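Local coordinates for hypothetical protein 19.1 (Bacillus phage spp1, PDB 2X8K) that forms, as a homohexamer, a channel at the distal tip of the phage tail and stays attached to the tail after DNA ejection, at residues D21-Q26 against V63-F68; E110-G115 against H122-N127. One frame throughout, in Å; residues are numbered along the deposited sequence.

Interaction 1 (D21-Q26 against V63-F68)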
loop_
_atom_site.group_PDB
_atom_site.type_symbol
_atom_site.label_atom_id
_atom_site.label_comp_id
_atom_site.label_asym_id
_atom_site.label_seq_id
_atom_site.Cartn_x
_atom_site.Cartn_y
_atom_site.Cartn_z
ATOM N N ASP C 21 -3.159 29.774 24.181
ATOM C CA ASP C 21 -3.313 29.507 25.609
ATOM C C ASP C 21 -4.254 28.298 25.688
ATOM O O ASP C 21 -4.424 27.728 26.765
ATOM C CB ASP C 21 -4.005 30.693 26.317
ATOM C CG ASP C 21 -3.181 31.940 26.622
ATOM O OD1 ASP C 21 -1.953 31.922 26.378
ATOM O OD2 ASP C 21 -3.763 32.926 27.145
ATOM N N TYR C 22 -4.893 27.931 24.551
ATOM C CA TYR C 22 -5.878 26.861 24.452
ATOM C C TYR C 22 -5.396 25.696 23.591
ATOM O O TYR C 22 -5.805 24.560 23.805
ATOM C CB TYR C 22 -7.233 27.438 23.997
ATOM C CG TYR C 22 -7.670 28.614 24.850
ATOM C CD1 TYR C 22 -7.169 29.895 24.617
ATOM C CD2 TYR C 22 -8.516 28.436 25.941
ATOM C CE1 TYR C 22 -7.497 30.967 25.449
ATOM C CE2 TYR C 22 -8.874 29.507 26.768
ATOM C CZ TYR C 22 -8.365 30.776 26.513
ATOM O OH TYR C 22 -8.701 31.860 27.307
ATOM N N PHE C 23 -4.490 25.952 22.670
ATOM C CA PHE C 23 -3.917 24.917 21.830
ATOM C C PHE C 23 -2.459 25.213 21.466
ATOM O O PHE C 23 -1.981 26.322 21.655
ATOM C CB PHE C 23 -4.765 24.652 20.580
ATOM C CG PHE C 23 -4.975 25.855 19.693
ATOM C CD1 PHE C 23 -6.197 26.505 19.659
ATOM C CD2 PHE C 23 -3.933 26.372 18.924
ATOM C CE1 PHE C 23 -6.376 27.638 18.864
ATOM C CE2 PHE C 23 -4.127 27.488 18.114
ATOM C CZ PHE C 23 -5.348 28.105 18.077
ATOM N N LEU C 24 -1.778 24.212 20.933
ATOM C CA LEU C 24 -0.378 24.193 20.552
ATOM C C LEU C 24 -0.296 24.121 19.034
ATOM O O LEU C 24 -0.896 23.239 18.431
ATOM C CB LEU C 24 0.219 22.923 21.185
ATOM C CG LEU C 24 1.680 22.932 21.603
ATOM C CD1 LEU C 24 2.559 22.441 20.503
ATOM C CD2 LEU C 24 2.121 24.283 22.181
ATOM N N VAL C 25 0.415 25.051 18.402
ATOM C CA VAL C 25 0.480 25.119 16.938
ATOM C C VAL C 25 1.585 24.293 16.305
ATOM O O VAL C 25 2.761 24.604 16.490
ATOM C CB VAL C 25 0.472 26.574 16.429
ATOM C CG1 VAL C 25 0.531 26.618 14.921
ATOM C CG2 VAL C 25 -0.757 27.304 16.922
ATOM N N GLN C 26 1.197 23.260 15.524
ATOM C CA GLN C 26 2.083 22.389 14.747
ATOM C C GLN C 26 2.595 23.178 13.562
ATOM O O GLN C 26 3.806 23.309 13.408
ATOM C CB GLN C 26 1.321 21.199 14.178
ATOM C CG GLN C 26 1.044 20.053 15.117
ATOM C CD GLN C 26 1.040 18.739 14.358
ATOM O OE1 GLN C 26 1.782 18.560 13.388
ATOM N NE2 GLN C 26 0.254 17.756 14.826
ATOM N N VAL C 63 -4.485 26.680 10.390
ATOM C CA VAL C 63 -3.680 26.421 11.579
ATOM C C VAL C 63 -3.873 24.986 12.032
ATOM O O VAL C 63 -4.992 24.610 12.386
ATOM C CB VAL C 63 -4.034 27.417 12.704
ATOM C CG1 VAL C 63 -3.157 27.196 13.936
ATOM C CG2 VAL C 63 -3.949 28.855 12.200
ATOM N N ASP C 64 -2.788 24.191 12.040
ATOM C CA ASP C 64 -2.759 22.799 12.512
ATOM C C ASP C 64 -2.365 22.817 13.989
ATOM O O ASP C 64 -1.229 23.121 14.320
ATOM C CB ASP C 64 -1.784 21.954 11.668
ATOM C CG ASP C 64 -2.312 21.630 10.286
ATOM O OD1 ASP C 64 -1.618 21.956 9.284
ATOM O OD2 ASP C 64 -3.435 21.105 10.192
ATOM N N ALA C 65 -3.321 22.579 14.869
ATOM C CA ALA C 65 -3.101 22.655 16.314
ATOM C C ALA C 65 -3.341 21.355 17.109
ATOM O O ALA C 65 -4.013 20.431 16.648
ATOM C CB ALA C 65 -3.966 23.756 16.887
ATOM N N ILE C 66 -2.817 21.329 18.331
ATOM C CA ILE C 66 -3.021 20.267 19.292
ATOM C C ILE C 66 -3.675 20.928 20.478
ATOM O O ILE C 66 -3.099 21.823 21.084
ATOM C CB ILE C 66 -1.717 19.517 19.663
ATOM C CG1 ILE C 66 -1.327 18.579 18.535
ATOM C CG2 ILE C 66 -1.884 18.733 20.960
ATOM C CD1 ILE C 66 0.055 18.229 18.545
ATOM N N VAL C 67 -4.893 20.506 20.789
ATOM C CA VAL C 67 -5.631 21.050 21.915
ATOM C C VAL C 67 -5.094 20.351 23.139
ATOM O O VAL C 67 -5.339 19.160 23.297
ATOM C CB VAL C 67 -7.158 20.879 21.764
ATOM C CG1 VAL C 67 -7.876 21.513 22.945
ATOM C CG2 VAL C 67 -7.654 21.474 20.446
ATOM N N PHE C 68 -4.299 21.060 23.968
ATOM C CA PHE C 68 -3.728 20.430 25.159
ATOM C C PHE C 68 -4.770 20.231 26.218
ATOM O O PHE C 68 -5.408 21.197 26.639
ATOM C CB PHE C 68 -2.482 21.140 25.713
ATOM C CG PHE C 68 -2.312 22.617 25.467
ATOM C CD1 PHE C 68 -3.103 23.544 26.134
ATOM C CD2 PHE C 68 -1.277 23.088 24.665
ATOM C CE1 PHE C 68 -2.900 24.916 25.956
ATOM C CE2 PHE C 68 -1.072 24.455 24.491
ATOM C CZ PHE C 68 -1.892 25.361 25.130
#
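L24 and I66 form the hydrogen-bonded pair at the middle of an antiparallel strand pairing, in which each residue gives one N-H...O bond and accepts one. L24 N reaches I66 O and I66 N reaches L24 O, both at 2.7 Å. Two residues further along, Q26 N binds D64 O at 2.7 Å; the bond is bent, 142° at the hydrogen. The same L24 carbonyl also receives a CA-H...O contact from A65 CA at 3.1 Å.

Apolar contacts divide between the two faces of the sheet. On that of F23, V25, A65 and V67, a chi1 of 58° turns the F23 ring toward A65, its CD2 coming within 3.3 Å of A65 CB. V25 CG2 sits at the ring edge, in its plane, while also meeting V63 CG1 (3.8 Å). On the L24 and I66 face, CB of L24 packs 4.2 Å from I66 CB, and F121 of a second subunit lies against both.

F68 swings its ring back to the other segment: backbone F23 CA stands over one face, and D21 O lies at the edge, in plane, 3.3 Å from F68 CE1.

The chemistry is thus peptide bonding near the middle and hydrocarbon on both faces, with F68 covering main chain. Within the RIFT-related domain, it joins strand 23-29, an outermost strand of the sheet within this chain, by three backbone bonds and by apolar packing.

Interaction 2 (E110-G115 against H122-N127)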
loop_
_atom_site.group_PDB
_atom_site.type_symbol
_atom_site.label_atom_id
_atom_site.label_comp_id
_atom_site.label_asym_id
_atom_site.label_seq_id
_atom_site.Cartn_x
_atom_site.Cartn_y
_atom_site.Cartn_z
ATOM N N GLU C 110 -13.553 29.929 10.211
ATOM C CA GLU C 110 -14.615 29.390 9.365
ATOM C C GLU C 110 -15.029 27.970 9.718
ATOM O O GLU C 110 -16.212 27.698 9.938
ATOM C CB GLU C 110 -14.227 29.466 7.904
ATOM C CG GLU C 110 -15.446 29.330 7.032
ATOM C CD GLU C 110 -15.251 28.949 5.584
ATOM O OE1 GLU C 110 -14.092 28.903 5.115
ATOM O OE2 GLU C 110 -16.276 28.696 4.913
ATOM N N PHE C 111 -14.078 27.042 9.705
ATOM C CA PHE C 111 -14.387 25.645 9.962
ATOM C C PHE C 111 -13.185 24.896 10.452
ATOM O O PHE C 111 -12.046 25.288 10.198
ATOM C CB PHE C 111 -14.939 24.990 8.698
ATOM C CG PHE C 111 -13.963 24.760 7.586
ATOM C CD1 PHE C 111 -13.699 25.752 6.658
ATOM C CD2 PHE C 111 -13.328 23.535 7.438
ATOM C CE1 PHE C 111 -12.761 25.539 5.637
ATOM C CE2 PHE C 111 -12.406 23.317 6.417
ATOM C CZ PHE C 111 -12.131 24.315 5.521
ATOM N N ALA C 112 -13.454 23.808 11.179
ATOM C CA ALA C 112 -12.471 22.930 11.770
ATOM C C ALA C 112 -12.706 21.585 11.180
ATOM O O ALA C 112 -13.856 21.247 10.875
ATOM C CB ALA C 112 -12.663 22.869 13.276
ATOM N N THR C 113 -11.608 20.830 11.000
ATOM C CA THR C 113 -11.528 19.461 10.512
ATOM C C THR C 113 -10.699 18.687 11.564
ATOM O O THR C 113 -9.547 19.022 11.809
ATOM C CB THR C 113 -11.009 19.386 9.053
ATOM O OG1 THR C 113 -10.054 18.338 9.017
ATOM C CG2 THR C 113 -10.311 20.690 8.552
ATOM N N GLU C 114 -11.315 17.675 12.211
ATOM C CA GLU C 114 -10.754 16.882 13.318
ATOM C C GLU C 114 -9.858 15.732 12.970
ATOM O O GLU C 114 -9.875 15.250 11.841
ATOM C CB GLU C 114 -11.888 16.368 14.179
ATOM C CG GLU C 114 -11.992 17.064 15.515
ATOM C CD GLU C 114 -12.216 18.564 15.516
ATOM O OE1 GLU C 114 -13.251 19.036 14.988
ATOM O OE2 GLU C 114 -11.406 19.255 16.169
ATOM N N GLY C 115 -9.132 15.259 13.979
ATOM C CA GLY C 115 -8.203 14.135 13.875
ATOM C C GLY C 115 -7.924 13.408 15.183
ATOM O O GLY C 115 -8.362 13.847 16.258
ATOM N N HIS C 122 -5.529 15.945 21.215
ATOM C CA HIS C 122 -6.441 16.062 20.088
ATOM C C HIS C 122 -6.043 17.070 18.955
ATOM O O HIS C 122 -6.209 18.285 19.105
ATOM C CB HIS C 122 -7.851 16.306 20.680
ATOM C CG HIS C 122 -8.966 16.408 19.691
ATOM N ND1 HIS C 122 -9.246 15.378 18.799
ATOM C CD2 HIS C 122 -9.878 17.398 19.525
ATOM C CE1 HIS C 122 -10.293 15.790 18.103
ATOM N NE2 HIS C 122 -10.708 17.001 18.507
ATOM N N LYS C 123 -5.573 16.527 17.810
ATOM C CA LYS C 123 -5.126 17.256 16.622
ATOM C C LYS C 123 -6.303 17.823 15.843
ATOM O O LYS C 123 -7.297 17.130 15.663
ATOM C CB LYS C 123 -4.261 16.363 15.734
ATOM C CG LYS C 123 -2.978 15.862 16.408
ATOM C CD LYS C 123 -2.029 15.185 15.411
ATOM C CE LYS C 123 -0.647 14.938 15.978
ATOM N NZ LYS C 123 0.402 14.923 14.919
ATOM N N VAL C 124 -6.216 19.114 15.440
ATOM C CA VAL C 124 -7.281 19.883 14.768
ATOM C C VAL C 124 -6.678 20.835 13.764
ATOM O O VAL C 124 -5.656 21.445 14.037
ATOM C CB VAL C 124 -8.123 20.739 15.783
ATOM C CG1 VAL C 124 -9.329 21.375 15.111
ATOM C CG2 VAL C 124 -8.569 19.938 16.998
ATOM N N THR C 125 -7.344 21.046 12.653
ATOM C CA THR C 125 -6.926 22.071 11.725
ATOM C C THR C 125 -8.033 23.081 11.871
ATOM O O THR C 125 -9.206 22.718 11.719
ATOM C CB THR C 125 -6.880 21.583 10.266
ATOM O OG1 THR C 125 -5.916 20.552 10.131
ATOM C CG2 THR C 125 -6.514 22.693 9.299
ATOM N N LEU C 126 -7.675 24.339 12.114
ATOM C CA LEU C 126 -8.618 25.439 12.202
ATOM C C LEU C 126 -8.437 26.224 10.921
ATOM O O LEU C 126 -7.307 26.527 10.547
ATOM C CB LEU C 126 -8.351 26.316 13.455
ATOM C CG LEU C 126 -8.413 25.620 14.823
ATOM C CD1 LEU C 126 -7.980 26.537 15.915
ATOM C CD2 LEU C 126 -9.779 25.146 15.123
ATOM N N ASN C 127 -9.540 26.508 10.219
ATOM C CA ASN C 127 -9.497 27.235 8.957
ATOM C C ASN C 127 -10.099 28.609 9.115
ATOM O O ASN C 127 -11.267 28.717 9.496
ATOM C CB ASN C 127 -10.196 26.441 7.863
ATOM C CG ASN C 127 -9.493 25.161 7.534
ATOM O OD1 ASN C 127 -9.677 24.131 8.190
ATOM N ND2 ASN C 127 -8.665 25.209 6.511
#
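The F111 ring and the N127 amide are stacked, their planes 4° apart. Over one face of the ring lies N127, with CB 3.7 Å from the ring centroid in a CH-pi contact and OD1 above the CE2 side, 3.4 Å from CE2; at the ring edge, in plane, is CG of the neighbouring E110. A chi1 of 71° stands the F111 ring up from its strand, where it meets the amide. The second flat pair is H122 and E114. CG of E114 sits near the plane of the imidazole, at its edge, and the carboxylate is turned 21° from the ring; H122 NE2 gives a weak, bent bond to E114 OE2 at 3.3 Å. S32 of a third subunit is the stronger partner of H122 NE2.

In the backbone, N127 O accepts from two successive peptides: E110 N at 2.7 Å, and F111 N at 3.3 Å, the latter on a lone pair. Two residues facing one make a classic beta bulge. N127 N returns a bond to F111 O at 2.8 Å, and further along bonds run both ways, T113 N to T125 O and T125 N to T113 O, each 3.1 Å.

On the face of A112, V124 and L126, the methyl of A112 rests against V124 CG1 and L126 CD2.

The chemistry implies a hairpin whose backbone is doubly gripped at N127 O, while the stacking covers one face of F111. It also meets a neighbour: E110 forms a salt bridge with K40 of the third subunit, and S35 of that subunit hydrogen-bonds to A112 N, so this hairpin is part of a subunit interface.

In the fold
Along the chain the two contacts come in series: interaction 1 closes at 68 before interaction 2 opens at 110, with helix 73-87 and strand 93-97 between. Their centres are about 10 Å apart, and both belong to one antiparallel sheet of the RIFT-related domain, in which strand 122-130 lies between 59-67 and 104-114. Strands 59-67 and 122-130 join them directly: V63 O and L126 N form a probable backbone bond, D64 OD2 probably binds T125 OG1 at 2.5 Å, and F23 packs on L126. Four strands therefore run side by side, long-range pairing at one edge and hairpin further in, and neighbouring subunits of the channel-forming protein contact both.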